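Local coordinates for uncharacterized protein MTH_862 (Methanothermobacter thermautotrophicus, PDB 2R47) that is of unknown function and belongs to an archaeal family of uncharacterized proteins, forming a two-chain assembly whose beta-sheet runs on from one subunit into the other, at residues 119-124 with 140-145. Residues are numbered along the deposited sequence; the frame is centred on the assembly and turned at random. Where two conformers were deposited one is given.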
loop_
_atom_site.group_PDB
_atom_site.type_symbol
_atom_site.label_atom_id
_atom_site.label_comp_id
_atom_site.label_asym_id
_atom_site.label_seq_id
_atom_site.Cartn_x
_atom_site.Cartn_y
_atom_site.Cartn_z
ATOM N N GLU A 119 -5.594 -22.067 5.677
ATOM C CA GLU A 119 -6.011 -21.639 4.348
ATOM C C GLU A 119 -4.832 -20.979 3.637
ATOM O O GLU A 119 -4.119 -20.185 4.264
ATOM C CB GLU A 119 -7.153 -20.637 4.498
ATOM C CG GLU A 119 -7.528 -19.840 3.261
ATOM C CD GLU A 119 -8.834 -19.081 3.424
ATOM O OE1 GLU A 119 -9.764 -19.627 4.052
ATOM O OE2 GLU A 119 -8.946 -17.945 2.925
ATOM N N LEU A 120 -4.656 -21.289 2.349
ATOM C CA LEU A 120 -3.661 -20.629 1.549
ATOM C C LEU A 120 -4.396 -19.601 0.682
ATOM O O LEU A 120 -5.320 -19.948 -0.069
ATOM C CB LEU A 120 -2.920 -21.628 0.667
ATOM C CG LEU A 120 -1.834 -21.031 -0.225
ATOM C CD1 LEU A 120 -0.737 -20.383 0.731
ATOM C CD2 LEU A 120 -1.300 -22.086 -1.274
ATOM N N MET A 121 -3.944 -18.354 0.742
ATOM C CA MET A 121 -4.518 -17.297 -0.067
ATOM C C MET A 121 -3.472 -16.546 -0.882
ATOM O O MET A 121 -2.291 -16.549 -0.547
ATOM C CB MET A 121 -5.238 -16.287 0.836
ATOM C CG MET A 121 -6.501 -16.849 1.443
ATOM S SD MET A 121 -7.463 -15.611 2.348
ATOM C CE MET A 121 -7.221 -14.119 1.321
ATOM N N GLY A 122 -3.937 -15.915 -1.951
ATOM C CA GLY A 122 -3.141 -14.953 -2.675
ATOM C C GLY A 122 -3.822 -13.611 -2.802
ATOM O O GLY A 122 -5.040 -13.508 -3.046
ATOM N N LEU A 123 -3.036 -12.563 -2.701
ATOM C CA LEU A 123 -3.570 -11.236 -2.880
ATOM C C LEU A 123 -2.639 -10.621 -3.907
ATOM O O LEU A 123 -1.438 -10.535 -3.676
ATOM C CB LEU A 123 -3.445 -10.509 -1.547
ATOM C CG LEU A 123 -4.316 -9.361 -1.122
ATOM C CD1 LEU A 123 -5.772 -9.813 -1.087
ATOM C CD2 LEU A 123 -3.847 -8.959 0.321
ATOM N N CYS A 124 -3.149 -10.264 -5.086
ATOM C CA CYS A 124 -2.247 -9.735 -6.103
ATOM C C CYS A 124 -2.944 -8.665 -6.964
ATOM O O CYS A 124 -4.129 -8.382 -6.788
ATOM C CB CYS A 124 -1.708 -10.884 -6.996
ATOM S SG CYS A 124 -2.988 -11.777 -7.916
ATOM N N PHE A 140 -4.350 -22.843 -4.153
ATOM C CA PHE A 140 -4.946 -21.694 -3.430
ATOM C C PHE A 140 -6.378 -22.012 -2.976
ATOM O O PHE A 140 -7.183 -22.536 -3.769
ATOM C CB PHE A 140 -4.996 -20.438 -4.321
ATOM C CG PHE A 140 -3.691 -19.767 -4.496
ATOM C CD1 PHE A 140 -3.133 -19.015 -3.463
ATOM C CD2 PHE A 140 -3.051 -19.794 -5.750
ATOM C CE1 PHE A 140 -1.897 -18.328 -3.645
ATOM C CE2 PHE A 140 -1.844 -19.124 -5.949
ATOM C CZ PHE A 140 -1.255 -18.389 -4.893
ATOM N N ASP A 141 -6.702 -21.658 -1.726
ATOM C CA ASP A 141 -8.093 -21.676 -1.302
ATOM C C ASP A 141 -8.872 -20.453 -1.743
ATOM O O ASP A 141 -10.059 -20.535 -2.019
ATOM C CB ASP A 141 -8.205 -21.861 0.220
ATOM C CG ASP A 141 -7.621 -23.190 0.671
ATOM O OD1 ASP A 141 -8.160 -24.241 0.277
ATOM O OD2 ASP A 141 -6.600 -23.189 1.375
ATOM N N CYS A 142 -8.208 -19.292 -1.822
ATOM C CA CYS A 142 -8.921 -18.079 -2.213
ATOM C C CYS A 142 -7.878 -17.133 -2.793
ATOM O O CYS A 142 -6.788 -17.040 -2.243
ATOM C CB CYS A 142 -9.623 -17.411 -0.981
ATOM S SG CYS A 142 -10.319 -15.725 -1.252
ATOM N N VAL A 143 -8.210 -16.418 -3.867
ATOM C CA VAL A 143 -7.301 -15.406 -4.392
ATOM C C VAL A 143 -8.131 -14.134 -4.526
ATOM O O VAL A 143 -9.263 -14.194 -4.977
ATOM C CB VAL A 143 -6.665 -15.806 -5.800
ATOM C CG1 VAL A 143 -6.006 -14.562 -6.485
ATOM C CG2 VAL A 143 -5.614 -16.923 -5.592
ATOM N N ILE A 144 -7.580 -12.997 -4.133
ATOM C CA ILE A 144 -8.218 -11.734 -4.379
ATOM C C ILE A 144 -7.283 -10.973 -5.313
ATOM O O ILE A 144 -6.115 -10.794 -4.994
ATOM C CB ILE A 144 -8.392 -10.949 -3.054
ATOM C CG1 ILE A 144 -9.387 -11.701 -2.150
ATOM C CG2 ILE A 144 -8.942 -9.536 -3.370
ATOM C CD1 ILE A 144 -9.311 -11.314 -0.679
ATOM N N ASN A 145 -7.781 -10.641 -6.500
ATOM C CA ASN A 145 -6.994 -9.980 -7.531
ATOM C C ASN A 145 -7.579 -8.609 -7.828
ATOM O O ASN A 145 -8.786 -8.504 -8.018
ATOM C CB ASN A 145 -6.986 -10.818 -8.812
ATOM C CG ASN A 145 -6.270 -10.098 -9.953
ATOM O OD1 ASN A 145 -5.177 -9.577 -9.776
ATOM N ND2 ASN A 145 -6.907 -10.040 -11.113
#
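Leu-120 O receives two backbone N-H groups where a parallel strand pair begins: Asp-141 N at 2.8 Å, in the carbonyl plane, and Cys-142 N by a weak bond. The pair joins strands 118-125 and 142-154 of a mixed sheet and illustrates how a side chain can open a parallel ladder. Asp-141 precedes the second strand, and its OD2 accepts Leu-120 N over 2.9 Å, nearly straight at 168°, through the lone pair turned away from OD1. With chi1 at -62°, CG stands opposite the carbonyl carbon and the carboxylate reaches back to residues 119-120. Were an alanine here instead, Leu-120 N would probably lose its carboxylate acceptor and the start of the pairing would be likely to fray. Beyond it, the usual parallel alternation takes over, Gly-122 N donating to Cys-142 O and Gly-122 O accepting Ile-144 N. The Phe-140 ring meets the Gly-122 backbone obliquely, CD1 3.5 Å from Gly-122 N, and a CB on Gly-122 would come tight against Phe-140 CE1; Val-143 CG2 covers one ring face near the rim. On its other edge strand 118-125 pairs with strand 88-91, while residues 142-145 pair antiparallel with a strand of the second subunit. On the face packed by helix 11-22, Leu-123 and Ile-144 run side by side, Leu-123 CD1 pressing tightly on Ile-144 CB at 3.5 Å.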